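Local coordinates for protein isomerase/lactonizing enzyme (Agrobacterium tumefaciens, PDB 1RVK) that is of unknown function but belongs to the enolase superfamily, binds magnesium, and probably abstracts a proton alpha to a carboxylate as mandelate racemase and muconate lactonizing enzyme do, at residues Pro119-Ala133 with Met353-Leu367. Residues are numbered along the deposited sequence; the frame is centred on the assembly and turned at random.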
loop_
_atom_site.group_PDB
_atom_site.type_symbol
_atom_site.label_atom_id
_atom_site.label_comp_id
_atom_site.label_asym_id
_atom_site.label_seq_id
_atom_site.Cartn_x
_atom_site.Cartn_y
_atom_site.Cartn_z
ATOM N N PRO A 119 9.651 14.027 -12.192
ATOM C CA PRO A 119 9.192 12.932 -11.328
ATOM C C PRO A 119 7.987 13.506 -10.579
ATOM O O PRO A 119 7.983 14.692 -10.236
ATOM C CB PRO A 119 10.376 12.699 -10.394
ATOM C CG PRO A 119 11.562 13.147 -11.213
ATOM C CD PRO A 119 11.042 14.400 -11.879
ATOM N N VAL A 120 6.972 12.691 -10.326
ATOM C CA VAL A 120 5.787 13.197 -9.642
ATOM C C VAL A 120 6.065 13.866 -8.295
ATOM O O VAL A 120 5.503 14.925 -8.006
ATOM C CB VAL A 120 4.720 12.077 -9.475
ATOM C CG1 VAL A 120 3.659 12.480 -8.441
ATOM C CG2 VAL A 120 4.048 11.821 -10.822
ATOM N N TYR A 121 6.938 13.287 -7.476
ATOM C CA TYR A 121 7.201 13.900 -6.175
ATOM C C TYR A 121 7.861 15.271 -6.295
ATOM O O TYR A 121 7.682 16.120 -5.426
ATOM C CB TYR A 121 8.025 12.960 -5.281
ATOM C CG TYR A 121 9.521 12.938 -5.507
ATOM C CD1 TYR A 121 10.389 13.570 -4.614
ATOM C CD2 TYR A 121 10.075 12.224 -6.564
ATOM C CE1 TYR A 121 11.776 13.479 -4.765
ATOM C CE2 TYR A 121 11.455 12.131 -6.727
ATOM C CZ TYR A 121 12.298 12.752 -5.823
ATOM O OH TYR A 121 13.664 12.605 -5.963
ATOM N N LYS A 122 8.608 15.494 -7.375
ATOM C CA LYS A 122 9.254 16.786 -7.597
ATOM C C LYS A 122 8.219 17.816 -8.051
ATOM O O LYS A 122 8.366 19.014 -7.790
ATOM C CB LYS A 122 10.356 16.657 -8.652
ATOM C CG LYS A 122 11.587 15.892 -8.184
ATOM C CD LYS A 122 12.429 16.702 -7.203
ATOM C CE LYS A 122 13.693 15.938 -6.827
ATOM N NZ LYS A 122 14.607 16.708 -5.940
ATOM N N LEU A 123 7.176 17.346 -8.734
ATOM C CA LEU A 123 6.100 18.216 -9.209
ATOM C C LEU A 123 5.241 18.654 -8.035
ATOM O O LEU A 123 4.780 19.794 -7.970
ATOM C CB LEU A 123 5.215 17.486 -10.221
ATOM C CG LEU A 123 5.733 17.344 -11.650
ATOM C CD1 LEU A 123 4.690 16.615 -12.492
ATOM C CD2 LEU A 123 6.017 18.725 -12.232
ATOM N N ILE A 124 5.020 17.729 -7.112
ATOM C CA ILE A 124 4.228 18.013 -5.924
ATOM C C ILE A 124 4.988 19.005 -5.057
ATOM O O ILE A 124 4.417 19.946 -4.511
ATOM C CB ILE A 124 3.995 16.728 -5.101
ATOM C CG1 ILE A 124 3.112 15.758 -5.890
ATOM C CG2 ILE A 124 3.374 17.076 -3.752
ATOM C CD1 ILE A 124 3.010 14.371 -5.272
ATOM N N GLY A 125 6.294 18.785 -4.968
ATOM C CA GLY A 125 7.164 19.605 -4.147
ATOM C C GLY A 125 7.879 18.579 -3.289
ATOM O O GLY A 125 7.321 18.076 -2.317
ATOM N N GLY A 126 9.113 18.261 -3.649
ATOM C CA GLY A 126 9.846 17.242 -2.921
ATOM C C GLY A 126 10.327 17.543 -1.518
ATOM O O GLY A 126 10.633 18.688 -1.179
ATOM N N TYR A 127 10.368 16.502 -0.691
ATOM C CA TYR A 127 10.871 16.639 0.667
ATOM C C TYR A 127 12.147 15.812 0.807
ATOM O O TYR A 127 13.124 16.271 1.392
ATOM C CB TYR A 127 9.857 16.158 1.712
ATOM C CG TYR A 127 10.430 16.236 3.112
ATOM C CD1 TYR A 127 10.693 17.470 3.705
ATOM C CD2 TYR A 127 10.784 15.081 3.812
ATOM C CE1 TYR A 127 11.304 17.557 4.955
ATOM C CE2 TYR A 127 11.394 15.157 5.067
ATOM C CZ TYR A 127 11.653 16.398 5.627
ATOM O OH TYR A 127 12.283 16.490 6.847
ATOM N N ARG A 128 12.137 14.597 0.263
ATOM C CA ARG A 128 13.301 13.712 0.344
ATOM C C ARG A 128 13.470 12.820 -0.892
ATOM O O ARG A 128 12.488 12.330 -1.454
ATOM C CB ARG A 128 13.197 12.837 1.600
ATOM C CG ARG A 128 11.862 12.112 1.714
ATOM C CD ARG A 128 11.653 11.471 3.074
ATOM N NE ARG A 128 10.230 11.224 3.299
ATOM C CZ ARG A 128 9.717 10.702 4.407
ATOM N NH1 ARG A 128 10.507 10.351 5.415
ATOM N NH2 ARG A 128 8.405 10.556 4.515
ATOM N N ASP A 129 14.718 12.601 -1.302
ATOM C CA ASP A 129 15.013 11.776 -2.470
ATOM C C ASP A 129 15.198 10.312 -2.108
ATOM O O ASP A 129 15.184 9.441 -2.978
ATOM C CB ASP A 129 16.264 12.289 -3.179
ATOM C CG ASP A 129 16.138 13.737 -3.592
ATOM O OD1 ASP A 129 15.147 14.073 -4.275
ATOM O OD2 ASP A 129 17.028 14.536 -3.235
ATOM N N LYS A 130 15.391 10.048 -0.821
ATOM C CA LYS A 130 15.543 8.685 -0.338
ATOM C C LYS A 130 14.802 8.602 0.983
ATOM O O LYS A 130 14.613 9.611 1.658
ATOM C CB LYS A 130 17.021 8.318 -0.152
ATOM C CG LYS A 130 17.722 9.011 1.003
ATOM C CD LYS A 130 19.136 8.458 1.165
ATOM C CE LYS A 130 19.844 9.063 2.368
ATOM N NZ LYS A 130 21.227 8.535 2.513
ATOM N N VAL A 131 14.361 7.404 1.344
ATOM C CA VAL A 131 13.626 7.230 2.585
ATOM C C VAL A 131 13.794 5.821 3.122
ATOM O O VAL A 131 13.897 4.861 2.354
ATOM C CB VAL A 131 12.117 7.509 2.384
ATOM C CG1 VAL A 131 11.529 6.526 1.384
ATOM C CG2 VAL A 131 11.387 7.417 3.718
ATOM N N LEU A 132 13.826 5.708 4.444
ATOM C CA LEU A 132 13.959 4.413 5.086
ATOM C C LEU A 132 12.728 3.578 4.769
ATOM O O LEU A 132 11.615 4.098 4.692
ATOM C CB LEU A 132 14.066 4.567 6.606
ATOM C CG LEU A 132 15.338 5.182 7.187
ATOM C CD1 LEU A 132 15.155 5.378 8.684
ATOM C CD2 LEU A 132 16.530 4.275 6.912
ATOM N N ALA A 133 12.936 2.281 4.587
ATOM C CA ALA A 133 11.835 1.374 4.306
ATOM C C ALA A 133 11.853 0.254 5.332
ATOM O O ALA A 133 12.918 -0.116 5.831
ATOM C CB ALA A 133 11.983 0.791 2.902
HETATM N N MSE A 353 16.605 -0.396 -3.101
HETATM C CA MSE A 353 17.026 -0.078 -1.742
HETATM C C MSE A 353 18.512 -0.370 -1.538
HETATM O O MSE A 353 18.994 -1.446 -1.910
HETATM C CB MSE A 353 16.196 -0.878 -0.733
HETATM C CG MSE A 353 16.444 -0.473 0.716
HETATM SE SE MSE A 353 15.390 -1.468 1.990
HETATM C CE MSE A 353 16.484 -3.071 2.072
ATOM N N ASP A 354 19.246 0.579 -0.955
ATOM C CA ASP A 354 20.667 0.348 -0.723
ATOM C C ASP A 354 20.900 -0.567 0.474
ATOM O O ASP A 354 19.951 -1.029 1.116
ATOM C CB ASP A 354 21.450 1.667 -0.560
ATOM C CG ASP A 354 21.001 2.499 0.633
ATOM O OD1 ASP A 354 20.618 1.929 1.674
ATOM O OD2 ASP A 354 21.064 3.744 0.529
ATOM N N ARG A 355 22.169 -0.837 0.765
ATOM C CA ARG A 355 22.532 -1.724 1.861
ATOM C C ARG A 355 22.306 -1.124 3.241
ATOM O O ARG A 355 22.478 -1.809 4.249
ATOM C CB ARG A 355 23.999 -2.145 1.722
ATOM C CG ARG A 355 24.329 -2.803 0.392
ATOM C CD ARG A 355 23.577 -4.108 0.225
ATOM N NE ARG A 355 23.931 -5.072 1.263
ATOM C CZ ARG A 355 23.422 -6.296 1.351
ATOM N NH1 ARG A 355 22.531 -6.711 0.460
ATOM N NH2 ARG A 355 23.801 -7.104 2.332
ATOM N N ASP A 356 21.925 0.152 3.288
ATOM C CA ASP A 356 21.680 0.828 4.557
ATOM C C ASP A 356 20.190 0.933 4.882
ATOM O O ASP A 356 19.809 1.500 5.906
ATOM C CB ASP A 356 22.311 2.224 4.535
ATOM C CG ASP A 356 23.828 2.179 4.609
ATOM O OD1 ASP A 356 24.477 3.169 4.209
ATOM O OD2 ASP A 356 24.373 1.157 5.079
ATOM N N GLY A 357 19.350 0.387 4.009
ATOM C CA GLY A 357 17.917 0.420 4.252
ATOM C C GLY A 357 17.175 1.611 3.668
ATOM O O GLY A 357 16.023 1.856 4.028
ATOM N N PHE A 358 17.824 2.359 2.781
ATOM C CA PHE A 358 17.179 3.508 2.157
ATOM C C PHE A 358 16.739 3.207 0.730
ATOM O O PHE A 358 17.527 2.716 -0.079
ATOM C CB PHE A 358 18.116 4.720 2.108
ATOM C CG PHE A 358 18.286 5.424 3.424
ATOM C CD1 PHE A 358 19.295 5.050 4.302
ATOM C CD2 PHE A 358 17.440 6.471 3.779
ATOM C CE1 PHE A 358 19.465 5.705 5.515
ATOM C CE2 PHE A 358 17.602 7.137 4.995
ATOM C CZ PHE A 358 18.617 6.751 5.861
ATOM N N VAL A 359 15.476 3.497 0.430
ATOM C CA VAL A 359 14.956 3.321 -0.921
ATOM C C VAL A 359 15.209 4.654 -1.624
ATOM O O VAL A 359 14.949 5.715 -1.056
ATOM C CB VAL A 359 13.434 3.025 -0.917
ATOM C CG1 VAL A 359 12.843 3.279 -2.304
ATOM C CG2 VAL A 359 13.194 1.574 -0.510
ATOM N N HIS A 360 15.736 4.601 -2.843
ATOM C CA HIS A 360 16.021 5.811 -3.608
ATOM C C HIS A 360 15.005 5.995 -4.721
ATOM O O HIS A 360 14.872 5.140 -5.594
ATOM C CB HIS A 360 17.428 5.745 -4.211
ATOM C CG HIS A 360 18.522 5.840 -3.196
ATOM N ND1 HIS A 360 18.808 4.822 -2.311
ATOM C CD2 HIS A 360 19.378 6.846 -2.904
ATOM C CE1 HIS A 360 19.795 5.199 -1.518
ATOM N NE2 HIS A 360 20.159 6.422 -1.857
ATOM N N VAL A 361 14.282 7.110 -4.687
ATOM C CA VAL A 361 13.278 7.374 -5.706
ATOM C C VAL A 361 13.959 7.540 -7.060
ATOM O O VAL A 361 14.847 8.378 -7.222
ATOM C CB VAL A 361 12.473 8.654 -5.404
ATOM C CG1 VAL A 361 11.277 8.743 -6.351
ATOM C CG2 VAL A 361 12.019 8.659 -3.947
ATOM N N PRO A 362 13.556 6.735 -8.050
ATOM C CA PRO A 362 14.154 6.824 -9.385
ATOM C C PRO A 362 14.041 8.227 -9.966
ATOM O O PRO A 362 13.044 8.917 -9.758
ATOM C CB PRO A 362 13.351 5.806 -10.189
ATOM C CG PRO A 362 12.999 4.773 -9.158
ATOM C CD PRO A 362 12.579 5.633 -7.987
ATOM N N ASP A 363 15.069 8.649 -10.691
ATOM C CA ASP A 363 15.051 9.963 -11.307
ATOM C C ASP A 363 14.466 9.798 -12.708
ATOM O O ASP A 363 15.148 10.010 -13.711
ATOM C CB ASP A 363 16.468 10.535 -11.392
ATOM C CG ASP A 363 16.476 12.023 -11.693
ATOM O OD1 ASP A 363 17.573 12.583 -11.908
ATOM O OD2 ASP A 363 15.384 12.633 -11.707
ATOM N N ARG A 364 13.204 9.385 -12.763
ATOM C CA ARG A 364 12.502 9.181 -14.024
ATOM C C ARG A 364 11.202 9.978 -13.960
ATOM O O ARG A 364 10.642 10.170 -12.882
ATOM C CB ARG A 364 12.209 7.689 -14.239
ATOM C CG ARG A 364 13.457 6.802 -14.263
ATOM C CD ARG A 364 13.164 5.418 -14.837
ATOM N NE ARG A 364 12.426 4.548 -13.922
ATOM C CZ ARG A 364 12.994 3.696 -13.072
ATOM N NH1 ARG A 364 14.315 3.589 -13.011
ATOM N NH2 ARG A 364 12.240 2.941 -12.286
ATOM N N PRO A 365 10.710 10.459 -15.113
ATOM C CA PRO A 365 9.471 11.247 -15.183
ATOM C C PRO A 365 8.186 10.527 -14.777
ATOM O O PRO A 365 8.070 9.305 -14.897
ATOM C CB PRO A 365 9.446 11.717 -16.638
ATOM C CG PRO A 365 10.125 10.599 -17.357
ATOM C CD PRO A 365 11.297 10.286 -16.452
ATOM N N GLY A 366 7.214 11.305 -14.305
ATOM C CA GLY A 366 5.951 10.733 -13.874
ATOM C C GLY A 366 6.155 9.882 -12.636
ATOM O O GLY A 366 6.917 10.258 -11.738
ATOM N N LEU A 367 5.473 8.743 -12.579
ATOM C CA LEU A 367 5.606 7.836 -11.443
ATOM C C LEU A 367 6.929 7.087 -11.536
ATOM O O LEU A 367 7.334 6.393 -10.602
ATOM C CB LEU A 367 4.442 6.845 -11.410
ATOM C CG LEU A 367 3.074 7.458 -11.102
ATOM C CD1 LEU A 367 1.982 6.426 -11.335
ATOM C CD2 LEU A 367 3.052 7.962 -9.664
HETATM O O HOH W 1 14.920 11.196 -7.883
HETATM O O HOH W 2 16.739 9.274 -5.439
HETATM O O HOH W 3 22.010 5.817 2.166
HETATM O O HOH W 4 15.307 0.727 6.701
#
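Strand 130-133 and strand 358-360 run antiparallel, Val131 and Val359 forming the hydrogen-bonded pair: Val359 N donates to Val131 O at 2.8 Å, and Val131 N answers to Val359 O. Beyond this pair, Val361 N donates to Asp129 O and Ala133 N to Gly357 O. Pro119, at the N-cap position of helix 120-124, is bridged to Gly366, and Val120 N donates to Gly366 O at 2.8 Å.

Lys130, Leu132, Phe358 and His360 share one face of the sheet. The Phe358 ring is sandwiched: Leu132 CD2 sits over its centre, 3.5 Å from the centroid, while the opposite face carries the Lys130 chain. The backbone sets Lys130 CB over the His360 ring. From there CG lies between N and the carbonyl carbon (chi1 70°) and the chain stays extended, which carries CE over Phe358 and NZ into a cation-pi contact 4.3 Å from the Phe358 centroid. Water 3 links NZ to Asp354 OD2.

On the other face, Ala133 CB packs against Val359 CG2 at 3.7 Å, beside Tyr328 and Arg330 of strand 328-333. Farther along, Val361 CG1 presses on Tyr121 CE2 at 3.4 Å. The Tyr121 hydroxyl donates to Asp129 OD1, which also takes the Lys122 salt bridge, and water 1 ties the same hydroxyl to Val361 O.

A type I beta turn from Asp354 to Gly357 leads into strand 358-360. Asp354 OD1 accepts from Asp356 N, an Asx turn, and also from Phe358 N, the two donors coming from opposite faces of its carboxylate plane. Strand 130-137 has parallel barrel neighbours 167-171 and 328-333; strand 358-360 pairs with it antiparallel as an extra strand, outside the parallel order of the (beta/alpha)7beta barrel of the enolase superfamily.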